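Local coordinates for protein esterase TesA (Pseudomonas aeruginosa, PDB 4JGG) that hydrolyses carboxylic esters, most actively Tween detergents and short-chain p-nitrophenyl esters, with low thioesterase activity towards palmitoyl-coenzyme A, at residues L46-L51 with Y58-A63; S66-T69 with A75-P78. All coordinates share one frame; numbering follows the deposited sequence.

Contact 1: residues L46-L51 with Y58-A63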
loop_
_atom_site.group_PDB
_atom_site.type_symbol
_atom_site.label_atom_id
_atom_site.label_comp_id
_atom_site.label_asym_id
_atom_site.label_seq_id
_atom_site.Cartn_x
_atom_site.Cartn_y
_atom_site.Cartn_z
ATOM N N LEU A 46 1.501 -13.743 -2.093
ATOM C CA LEU A 46 0.232 -14.439 -2.204
ATOM C C LEU A 46 -0.587 -13.867 -3.357
ATOM O O LEU A 46 -1.396 -14.577 -3.974
ATOM C CB LEU A 46 -0.570 -14.316 -0.901
ATOM C CG LEU A 46 0.071 -14.790 0.403
ATOM C CD1 LEU A 46 -0.948 -14.661 1.535
ATOM C CD2 LEU A 46 0.572 -16.203 0.292
ATOM N N LEU A 47 -0.407 -12.572 -3.615
ATOM C CA LEU A 47 -1.066 -11.915 -4.732
ATOM C C LEU A 47 -0.613 -12.579 -6.028
ATOM O O LEU A 47 -1.432 -12.929 -6.886
ATOM C CB LEU A 47 -0.728 -10.418 -4.758
ATOM C CG LEU A 47 -1.205 -9.639 -5.993
ATOM C CD1 LEU A 47 -2.702 -9.808 -6.197
ATOM C CD2 LEU A 47 -0.837 -8.149 -5.931
ATOM N N GLN A 48 0.697 -12.769 -6.161
ATOM C CA GLN A 48 1.243 -13.327 -7.397
ATOM C C GLN A 48 0.725 -14.742 -7.615
ATOM O O GLN A 48 0.428 -15.135 -8.733
ATOM C CB GLN A 48 2.774 -13.311 -7.395
ATOM C CG GLN A 48 3.397 -13.925 -8.648
ATOM C CD GLN A 48 3.104 -13.130 -9.919
ATOM O OE1 GLN A 48 3.972 -12.407 -10.429
ATOM N NE2 GLN A 48 1.884 -13.269 -10.444
ATOM N N LYS A 49 0.613 -15.501 -6.535
ATOM C CA LYS A 49 0.144 -16.866 -6.633
ATOM C C LYS A 49 -1.347 -16.932 -6.981
ATOM O O LYS A 49 -1.790 -17.848 -7.673
ATOM C CB LYS A 49 0.430 -17.617 -5.339
ATOM C CG LYS A 49 -0.395 -18.867 -5.170
ATOM C CD LYS A 49 0.322 -19.880 -4.298
ATOM C CE LYS A 49 -0.502 -21.150 -4.148
ATOM N NZ LYS A 49 -0.625 -21.893 -5.439
ATOM N N ARG A 50 -2.119 -15.963 -6.509
ATOM C CA ARG A 50 -3.537 -15.912 -6.839
ATOM C C ARG A 50 -3.748 -15.469 -8.278
ATOM O O ARG A 50 -4.693 -15.889 -8.926
ATOM C CB ARG A 50 -4.321 -14.991 -5.894
ATOM C CG ARG A 50 -5.792 -14.874 -6.307
ATOM C CD ARG A 50 -6.629 -14.109 -5.302
ATOM N NE ARG A 50 -6.777 -14.805 -4.027
ATOM C CZ ARG A 50 -7.466 -14.313 -3.001
ATOM N NH1 ARG A 50 -8.079 -13.137 -3.112
ATOM N NH2 ARG A 50 -7.548 -14.998 -1.871
ATOM N N LEU A 51 -2.866 -14.614 -8.779
ATOM C CA LEU A 51 -2.972 -14.184 -10.158
ATOM C C LEU A 51 -2.688 -15.384 -11.049
ATOM O O LEU A 51 -3.387 -15.626 -12.024
ATOM C CB LEU A 51 -1.982 -13.059 -10.454
ATOM C CG LEU A 51 -2.309 -11.693 -9.849
ATOM C CD1 LEU A 51 -1.178 -10.688 -10.110
ATOM C CD2 LEU A 51 -3.637 -11.183 -10.383
ATOM N N TYR A 58 0.001 -11.557 -15.061
ATOM C CA TYR A 58 0.668 -10.379 -14.532
ATOM C C TYR A 58 2.010 -10.738 -13.921
ATOM O O TYR A 58 2.158 -11.790 -13.294
ATOM C CB TYR A 58 -0.227 -9.658 -13.512
ATOM C CG TYR A 58 -1.286 -8.841 -14.201
ATOM C CD1 TYR A 58 -2.491 -9.412 -14.569
ATOM C CD2 TYR A 58 -1.055 -7.513 -14.538
ATOM C CE1 TYR A 58 -3.449 -8.682 -15.232
ATOM C CE2 TYR A 58 -2.009 -6.772 -15.200
ATOM C CZ TYR A 58 -3.207 -7.365 -15.543
ATOM O OH TYR A 58 -4.165 -6.638 -16.208
ATOM N N ARG A 59 2.995 -9.876 -14.150
ATOM C CA ARG A 59 4.253 -9.944 -13.419
ATOM C C ARG A 59 4.161 -9.007 -12.212
ATOM O O ARG A 59 3.925 -7.805 -12.360
ATOM C CB ARG A 59 5.435 -9.557 -14.315
ATOM C CG ARG A 59 6.754 -9.419 -13.558
ATOM C CD ARG A 59 7.863 -8.926 -14.467
ATOM N NE ARG A 59 8.023 -9.793 -15.630
ATOM C CZ ARG A 59 8.858 -9.549 -16.636
ATOM N NH1 ARG A 59 9.618 -8.460 -16.623
ATOM N NH2 ARG A 59 8.937 -10.392 -17.650
ATOM N N VAL A 60 4.309 -9.572 -11.021
ATOM C CA VAL A 60 4.288 -8.791 -9.790
ATOM C C VAL A 60 5.705 -8.363 -9.416
ATOM O O VAL A 60 6.582 -9.197 -9.158
ATOM C CB VAL A 60 3.684 -9.589 -8.624
ATOM C CG1 VAL A 60 3.617 -8.724 -7.360
ATOM C CG2 VAL A 60 2.280 -10.098 -8.991
ATOM N N VAL A 61 5.934 -7.059 -9.410
ATOM C CA VAL A 61 7.227 -6.529 -9.013
ATOM C C VAL A 61 7.041 -5.801 -7.683
ATOM O O VAL A 61 6.397 -4.753 -7.627
ATOM C CB VAL A 61 7.792 -5.559 -10.069
ATOM C CG1 VAL A 61 9.104 -4.956 -9.595
ATOM C CG2 VAL A 61 7.972 -6.274 -11.407
ATOM N N ASN A 62 7.564 -6.393 -6.614
ATOM C CA ASN A 62 7.481 -5.787 -5.290
ATOM C C ASN A 62 8.654 -4.850 -5.103
ATOM O O ASN A 62 9.803 -5.286 -5.140
ATOM C CB ASN A 62 7.507 -6.860 -4.197
ATOM C CG ASN A 62 7.100 -6.309 -2.833
ATOM O OD1 ASN A 62 6.719 -5.145 -2.719
ATOM N ND2 ASN A 62 7.173 -7.144 -1.801
ATOM N N ALA A 63 8.371 -3.565 -4.929
ATOM C CA ALA A 63 9.425 -2.589 -4.701
ATOM C C ALA A 63 9.283 -1.969 -3.314
ATOM O O ALA A 63 9.562 -0.784 -3.117
ATOM C CB ALA A 63 9.397 -1.519 -5.779
#
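Gln48 and Leu51 face Val60 and Tyr58 across an almost exactly antiparallel pairing of helix 46-51 with strand 59-62, the axes 176° apart in direction and 8.7 Å from each other. The Gln48 amide shows how one side chain can read a strand backbone twice. Its OE1 accepts from Val60 N at 2.9 Å, the donor lying above the carbonyl plane, while Gln48 NE2 gives to Tyr58 O at 3.2 Å, with that oxygen close to the plane of the amide. A bend at chi2 (66°) turns the amide along the strand, past the Val60 side chain, whose CG2 lies 3.2 Å from Gln48 OE1. One turn on, Leu51 CD1 touches both Tyr58 CB and Val60 CG2, each at 3.7 Å, and meets the tyrosine ring obliquely. Tyr58 OH is hydrogen-bonded to Leu201 O.

Strand 59-62 is an outermost strand of the parallel sheet; Arg59 and Val61 bond through their backbones to strand 23-28, while Tyr58 O and Val60 N are taken up by the Gln48 amide. Two polar bonds thus fix the amide's rotation, and the apolar cluster beside it joins helix 43-53 to this edge of the alpha/beta/alpha fold.

Contact 2: residues S66-T69 with A75-P78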
loop_
_atom_site.group_PDB
_atom_site.type_symbol
_atom_site.label_atom_id
_atom_site.label_comp_id
_atom_site.label_asym_id
_atom_site.label_seq_id
_atom_site.Cartn_x
_atom_site.Cartn_y
_atom_site.Cartn_z
ATOM N N SER A 66 11.275 -1.238 3.889
ATOM C CA SER A 66 11.075 -0.764 5.260
ATOM C C SER A 66 11.659 0.635 5.428
ATOM O O SER A 66 12.734 0.921 4.923
ATOM C CB SER A 66 11.743 -1.714 6.251
ATOM O OG SER A 66 11.148 -3.000 6.173
ATOM N N GLY A 67 10.941 1.502 6.138
ATOM C CA GLY A 67 11.430 2.834 6.450
ATOM C C GLY A 67 10.946 3.891 5.476
ATOM O O GLY A 67 11.148 5.092 5.689
ATOM N N ASP A 68 10.285 3.459 4.406
ATOM C CA ASP A 68 9.931 4.398 3.340
ATOM C C ASP A 68 8.766 5.310 3.738
ATOM O O ASP A 68 7.930 4.941 4.558
ATOM C CB ASP A 68 9.636 3.654 2.032
ATOM C CG ASP A 68 9.919 4.498 0.794
ATOM O OD1 ASP A 68 10.629 5.514 0.897
ATOM O OD2 ASP A 68 9.437 4.135 -0.303
ATOM N N THR A 69 8.728 6.497 3.148
ATOM C CA THR A 69 7.734 7.515 3.465
ATOM C C THR A 69 7.124 7.993 2.163
ATOM O O THR A 69 7.599 7.629 1.101
ATOM C CB THR A 69 8.396 8.754 4.119
ATOM O OG1 THR A 69 9.462 9.225 3.281
ATOM C CG2 THR A 69 8.938 8.441 5.504
ATOM N N ALA A 75 10.223 10.246 -4.510
ATOM C CA ALA A 75 11.578 10.385 -5.032
ATOM C C ALA A 75 12.014 9.189 -5.898
ATOM O O ALA A 75 12.691 9.383 -6.908
ATOM C CB ALA A 75 12.560 10.603 -3.898
ATOM N N ARG A 76 11.627 7.973 -5.510
ATOM C CA ARG A 76 12.116 6.755 -6.172
ATOM C C ARG A 76 11.166 6.161 -7.226
ATOM O O ARG A 76 11.540 5.250 -7.962
ATOM C CB ARG A 76 12.526 5.678 -5.152
ATOM C CG ARG A 76 11.362 5.082 -4.331
ATOM C CD ARG A 76 11.905 4.157 -3.243
ATOM N NE ARG A 76 10.869 3.507 -2.446
ATOM C CZ ARG A 76 10.437 2.263 -2.641
ATOM N NH1 ARG A 76 10.934 1.530 -3.631
ATOM N NH2 ARG A 76 9.510 1.751 -1.853
ATOM N N LEU A 77 9.956 6.698 -7.325
ATOM C CA LEU A 77 8.984 6.194 -8.299
ATOM C C LEU A 77 9.369 6.403 -9.783
ATOM O O LEU A 77 9.243 5.479 -10.592
ATOM C CB LEU A 77 7.575 6.734 -7.981
ATOM C CG LEU A 77 6.470 6.350 -8.973
ATOM C CD1 LEU A 77 6.153 4.864 -8.918
ATOM C CD2 LEU A 77 5.220 7.186 -8.725
ATOM N N PRO A 78 9.871 7.598 -10.152
ATOM C CA PRO A 78 10.174 7.808 -11.578
ATOM C C PRO A 78 11.108 6.747 -12.174
ATOM O O PRO A 78 10.878 6.294 -13.305
ATOM C CB PRO A 78 10.833 9.192 -11.591
ATOM C CG PRO A 78 10.165 9.885 -10.421
ATOM C CD PRO A 78 10.057 8.829 -9.369
#
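Asp68 and Arg76 come at each other from opposite directions, and a single carboxylate oxygen does all the accepting. Arg76 approaches side-on with two nitrogens: NE lies 2.7 Å from Asp68 OD2, and NH2 of Arg76 lies 2.8 Å from the same OD2. Both bonds belong to one salt bridge. The NE bond is the straighter, with an angle of 151° at the hydrogen.

The flat groups are not coplanar. OD2 sits at the edge of the guanidinium and in its plane, yet both nitrogens reach it from one face of the carboxylate, whose plane is turned 49° from that of the guanidinium. This is a forked grip on one atom, unlike the familiar bidentate pair in which each oxygen takes its own nitrogen.

The torsions of the arginine explain its reach. CG is placed between the backbone N and carbonyl carbon (chi1 67°), and the chain then runs extended from CG to NE, carrying the guanidinium from the helix to the loop. Arg76 NH1 turns instead to Ala63 O, so the guanidinium is also tied to the residue just past the preceding strand.

Further out, Asp68 O accepts from Asn96 ND2, and Thr69 is the N-cap of helix 70-84, its OG1 bonding to Gly72 N. Gly67 and Asn96 match, in sequence, the glycine and asparagine that help form the oxyanion hole in SGNH hydrolases; a similar role here is probable. The Asp68 side chain lies about 8 Å from that of Ser30, the nucleophile by similarity.

Two N-H donors on OD2 probably draw negative charge towards that oxygen and favour the charged form of the aspartate, and the bridge ties the loop bearing Gly67 to the second turn of the helix that follows it.

The two contacts follow one another along the chain, their centres about 19 Å apart, and strand 59-62 leads through the loop of contact 2 into helix 70-84. They touch where Ala63 O, at the end of segment 58-63, lies 2.7 Å from Arg76 NH1, a probable hydrogen bond. Arg76 thereby links the exit of the edge strand to the loop that it grips through Asp68. Their relation to catalysis differs. Contact 1 lies away from the catalytic residues and joins helix to sheet, whereas in contact 2 the Asp68 side chain stands about 11 Å from that of His180, an active-site residue by similarity.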